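Local coordinates for protein esterase (uncultured bacterium FLS12, PDB 4RGY) that hydrolyses ester bonds as a low-temperature-active, alkaline esterase of the alpha/beta-hydrolase superfamily, at residues A[44-50]-A[119-125]; A[144-149]-A[257-262]. All coordinates share one frame; numbering follows the deposited sequence.

Overall arrangement
From the N terminus the chain first lays down the hairpin 2-11 and 16-25, then strand 45-49. Interaction 1 closes a loop of 68 residues that holds several helices and strand 75-79 by bringing strand 120-125 alongside 45-49. Only afterwards does interaction 2 open: strand 145-149 meets the end of the C-terminal helix 247-260 across 107 residues that include strands 207-213 and 236-241. The two loops therefore follow in series, neither nested nor crossed. They join through the sheet, where 120-125 and 145-149 are neighbours, probably linked by hydrogen bonds from Ala144 N to Thr120 O and from Leu149 N to Gly124 O. Interaction 1 builds the sheet's centre; interaction 2 packs the last helix onto it.

Interaction 1. Residues A[44-50]-A[119-125]; sequences PTLFLLH and DTFVAGL
Thr45 to Leu49 pair with Thr120 to Gly124 as adjacent parallel strands inside the mixed sheet, their short axes 19° apart. Thr45 N donates to Asp119 O (2.9 Å), Phe121 N to Thr45 O, Phe47 N to Phe121 O, Ala123 N to Phe47 O and Leu49 N to Ala123 O (2.8 Å); Leu125 N to Leu49 O is weak at 3.5 Å. Phe47, Leu49 and Val122 lie on the face toward helix 95-110. There Phe47 presents its edge to Phe121 O, with CD1 3.7 Å away, and Leu49 CD1 packs against Val122 CG2 at 3.8 Å. On the face toward helix 247-260, Leu46 and Leu48 hold CG anti to the backbone N (chi1 169° and -175°), which, with the second torsion, helps bring each CD1 back to Ala123; Leu46 CD1 is 4.0 Å from Ala123 CB. Phe121 reaches along the strands, its CE2 meeting Pro44 CB at 4.0 Å. Gly124 begins a GxSxG sequence, consistent with a nucleophile elbow just beyond the strand. The chemistry is thus a hydrogen-bonded backbone between two largely apolar layers, leading directly into the turn that probably carries the nucleophile.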
# COMPACT_ATOMS: atom_id res chain seq x y z
N PRO A 44 -15.45 4.78 -18.85
CA PRO A 44 -15.19 6.22 -18.84
C PRO A 44 -14.31 6.53 -17.64
O PRO A 44 -14.42 5.87 -16.59
CB PRO A 44 -16.58 6.82 -18.67
CG PRO A 44 -17.52 5.79 -19.23
CD PRO A 44 -16.89 4.47 -18.87
N THR A 45 -13.41 7.50 -17.80
CA THR A 45 -12.38 7.74 -16.80
C THR A 45 -12.27 9.20 -16.42
O THR A 45 -12.19 10.08 -17.29
CB THR A 45 -11.01 7.23 -17.29
OG1 THR A 45 -11.10 5.82 -17.52
CG2 THR A 45 -9.92 7.49 -16.25
N LEU A 46 -12.28 9.45 -15.12
CA LEU A 46 -11.98 10.77 -14.59
C LEU A 46 -10.54 10.80 -14.08
O LEU A 46 -10.17 10.02 -13.20
CB LEU A 46 -12.94 11.13 -13.46
CG LEU A 46 -12.62 12.36 -12.61
CD1 LEU A 46 -12.76 13.63 -13.44
CD2 LEU A 46 -13.52 12.42 -11.37
N PHE A 47 -9.74 11.69 -14.64
CA PHE A 47 -8.40 11.96 -14.12
C PHE A 47 -8.56 13.04 -13.08
O PHE A 47 -9.03 14.14 -13.38
CB PHE A 47 -7.46 12.37 -15.26
CG PHE A 47 -7.19 11.26 -16.23
CD1 PHE A 47 -8.08 10.97 -17.26
CD2 PHE A 47 -6.06 10.46 -16.08
CE1 PHE A 47 -7.84 9.90 -18.13
CE2 PHE A 47 -5.81 9.41 -16.94
CZ PHE A 47 -6.70 9.12 -17.97
N LEU A 48 -8.18 12.73 -11.84
CA LEU A 48 -8.50 13.57 -10.69
C LEU A 48 -7.20 14.02 -10.05
O LEU A 48 -6.45 13.22 -9.48
CB LEU A 48 -9.37 12.78 -9.71
CG LEU A 48 -9.93 13.51 -8.48
CD1 LEU A 48 -10.74 14.75 -8.86
CD2 LEU A 48 -10.78 12.55 -7.66
N LEU A 49 -6.93 15.31 -10.20
CA LEU A 49 -5.61 15.88 -9.93
C LEU A 49 -5.48 16.53 -8.55
O LEU A 49 -6.40 17.20 -8.07
CB LEU A 49 -5.27 16.89 -11.01
CG LEU A 49 -5.49 16.38 -12.44
CD1 LEU A 49 -5.08 17.45 -13.44
CD2 LEU A 49 -4.74 15.07 -12.67
N HIS A 50 -4.33 16.32 -7.92
CA HIS A 50 -4.09 16.83 -6.57
C HIS A 50 -3.64 18.29 -6.54
O HIS A 50 -3.33 18.89 -7.56
CB HIS A 50 -3.09 15.95 -5.80
CG HIS A 50 -1.69 15.97 -6.35
ND1 HIS A 50 -0.87 17.08 -6.30
CD2 HIS A 50 -0.95 14.99 -6.95
CE1 HIS A 50 0.31 16.78 -6.83
NE2 HIS A 50 0.28 15.52 -7.24
N ASP A 119 -15.66 9.91 -23.34
CA ASP A 119 -15.58 9.15 -22.10
C ASP A 119 -14.39 9.55 -21.23
O ASP A 119 -13.96 8.78 -20.36
CB ASP A 119 -15.50 7.65 -22.41
CG ASP A 119 -16.74 7.12 -23.10
OD1 ASP A 119 -17.85 7.56 -22.75
OD2 ASP A 119 -16.59 6.26 -24.00
N THR A 120 -13.86 10.74 -21.46
CA THR A 120 -12.65 11.19 -20.76
C THR A 120 -12.86 12.54 -20.09
O THR A 120 -13.25 13.51 -20.75
CB THR A 120 -11.44 11.26 -21.72
OG1 THR A 120 -11.24 9.99 -22.34
CG2 THR A 120 -10.18 11.66 -20.97
N PHE A 121 -12.60 12.62 -18.78
CA PHE A 121 -12.84 13.84 -18.03
C PHE A 121 -11.65 14.15 -17.13
O PHE A 121 -10.89 13.25 -16.78
CB PHE A 121 -14.11 13.72 -17.17
CG PHE A 121 -15.19 12.88 -17.78
CD1 PHE A 121 -16.02 13.40 -18.76
CD2 PHE A 121 -15.37 11.56 -17.39
CE1 PHE A 121 -17.01 12.63 -19.33
CE2 PHE A 121 -16.36 10.78 -17.96
CZ PHE A 121 -17.19 11.31 -18.93
N VAL A 122 -11.48 15.42 -16.77
CA VAL A 122 -10.42 15.80 -15.85
C VAL A 122 -10.92 16.84 -14.86
O VAL A 122 -11.72 17.72 -15.22
CB VAL A 122 -9.15 16.27 -16.59
CG1 VAL A 122 -9.42 17.54 -17.41
CG2 VAL A 122 -8.00 16.49 -15.62
N ALA A 123 -10.48 16.74 -13.61
CA ALA A 123 -10.85 17.69 -12.55
C ALA A 123 -9.72 17.77 -11.54
O ALA A 123 -8.95 16.82 -11.39
CB ALA A 123 -12.14 17.28 -11.87
N GLY A 124 -9.61 18.90 -10.84
CA GLY A 124 -8.58 19.01 -9.83
C GLY A 124 -8.83 20.19 -8.93
O GLY A 124 -9.56 21.11 -9.29
N LEU A 125 -8.21 20.16 -7.74
CA LEU A 125 -8.25 21.29 -6.83
C LEU A 125 -6.92 22.05 -6.86
O LEU A 125 -5.88 21.46 -7.17
CB LEU A 125 -8.65 20.87 -5.41
CG LEU A 125 -7.69 20.14 -4.45
CD1 LEU A 125 -7.01 18.93 -5.09
CD2 LEU A 125 -6.66 21.08 -3.80

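Interaction 2. Residues A[144-149]-A[257-262]; sequences AAAASL and VLAWLP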
# COMPACT_ATOMS: atom_id res chain seq x y z
N ALA A 144 -13.86 15.49 -22.71
CA ALA A 144 -15.25 15.90 -22.83
C ALA A 144 -15.59 16.98 -21.81
O ALA A 144 -16.55 17.72 -21.99
CB ALA A 144 -16.16 14.70 -22.65
N ALA A 145 -14.80 17.04 -20.74
CA ALA A 145 -15.09 17.97 -19.64
C ALA A 145 -13.84 18.19 -18.80
O ALA A 145 -13.02 17.27 -18.64
CB ALA A 145 -16.21 17.44 -18.77
N ALA A 146 -13.70 19.40 -18.28
CA ALA A 146 -12.59 19.80 -17.42
C ALA A 146 -13.14 20.69 -16.31
O ALA A 146 -13.92 21.61 -16.58
CB ALA A 146 -11.50 20.53 -18.21
N ALA A 147 -12.74 20.42 -15.07
CA ALA A 147 -13.30 21.11 -13.91
C ALA A 147 -12.22 21.57 -12.95
O ALA A 147 -11.30 20.80 -12.61
CB ALA A 147 -14.27 20.20 -13.18
N SER A 148 -12.32 22.82 -12.51
CA SER A 148 -11.41 23.37 -11.52
C SER A 148 -12.11 23.68 -10.21
O SER A 148 -13.14 24.37 -10.18
CB SER A 148 -10.74 24.64 -12.06
OG SER A 148 -10.03 25.32 -11.03
N LEU A 149 -11.54 23.19 -9.11
CA LEU A 149 -12.06 23.45 -7.77
C LEU A 149 -11.05 24.29 -7.01
O LEU A 149 -9.92 23.84 -6.78
CB LEU A 149 -12.33 22.15 -7.01
CG LEU A 149 -13.39 21.20 -7.58
CD1 LEU A 149 -12.80 20.36 -8.71
CD2 LEU A 149 -13.93 20.28 -6.50
N VAL A 257 -19.50 18.27 -9.10
CA VAL A 257 -18.77 18.06 -10.35
C VAL A 257 -19.14 16.72 -10.97
O VAL A 257 -19.36 16.63 -12.18
CB VAL A 257 -17.26 18.16 -10.14
CG1 VAL A 257 -16.51 17.66 -11.37
CG2 VAL A 257 -16.86 19.61 -9.83
N LEU A 258 -19.21 15.67 -10.15
CA LEU A 258 -19.57 14.35 -10.66
C LEU A 258 -20.95 14.34 -11.32
O LEU A 258 -21.12 13.74 -12.38
CB LEU A 258 -19.48 13.30 -9.55
CG LEU A 258 -18.07 12.94 -9.06
CD1 LEU A 258 -18.17 12.08 -7.82
CD2 LEU A 258 -17.27 12.22 -10.14
N ALA A 259 -21.92 15.01 -10.71
CA ALA A 259 -23.27 15.07 -11.27
C ALA A 259 -23.31 15.84 -12.58
O ALA A 259 -24.18 15.60 -13.44
CB ALA A 259 -24.23 15.70 -10.27
N TRP A 260 -22.38 16.76 -12.73
CA TRP A 260 -22.29 17.66 -13.87
C TRP A 260 -21.59 17.03 -15.07
O TRP A 260 -21.76 17.47 -16.21
CB TRP A 260 -21.59 18.94 -13.42
CG TRP A 260 -21.03 19.85 -14.49
CD1 TRP A 260 -21.67 20.91 -15.08
CD2 TRP A 260 -19.72 19.81 -15.05
NE1 TRP A 260 -20.83 21.52 -15.99
CE2 TRP A 260 -19.62 20.87 -15.98
CE3 TRP A 260 -18.61 18.98 -14.85
CZ2 TRP A 260 -18.46 21.10 -16.72
CZ3 TRP A 260 -17.46 19.22 -15.58
CH2 TRP A 260 -17.40 20.27 -16.51
N LEU A 261 -20.78 15.99 -14.84
CA LEU A 261 -20.04 15.36 -15.93
C LEU A 261 -20.99 14.88 -17.03
O LEU A 261 -22.04 14.31 -16.74
CB LEU A 261 -19.21 14.18 -15.42
CG LEU A 261 -18.03 14.45 -14.50
CD1 LEU A 261 -17.36 13.14 -14.11
CD2 LEU A 261 -17.02 15.41 -15.14
N PRO A 262 -20.61 15.10 -18.29
CA PRO A 262 -21.43 14.60 -19.40
C PRO A 262 -21.15 13.11 -19.64
O PRO A 262 -20.58 12.71 -20.66
CB PRO A 262 -20.96 15.45 -20.58
CG PRO A 262 -19.52 15.76 -20.27
CD PRO A 262 -19.47 15.91 -18.76
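Ala145 and Ala147 approach Leu261 and Val257 most closely, with CA atoms 6.7 Å and 7.2 Å apart, so the strand runs against the direction of the last helical turn and the loop after it. At this spacing no backbone hydrogen bond crosses, and the join is made by side chains. The methyls of Ala145 and Ala147 point at the helix, where Trp260 fits its six-membered ring against them: CH2 lies 3.8 Å from Ala145 CB and CZ3 4.1 Å from Ala147 CB. Trp260 reaches the strand because its CG is anti to the backbone N (chi1 163°). Val257 CG1 meets Ala147 CB at 3.8 Å, while Pro262, beyond the helix, sets CD 3.6 Å from Ala145 CB. Lys207 makes a cation-pi contact with Trp260, whose ring also meets that of Tyr209, both on the neighbouring strand 207-213. Replacing this indole by an alanine's methyl is likely to open a gap over Ala145 and Ala147 and lose the cation-pi contact with Lys207. The small alanines on the strand probably allow the helix end to lie this close to the sheet, in the helix-on-sheet layering of the alpha/beta-hydrolase fold, with the C-terminal helix packed against the central strands.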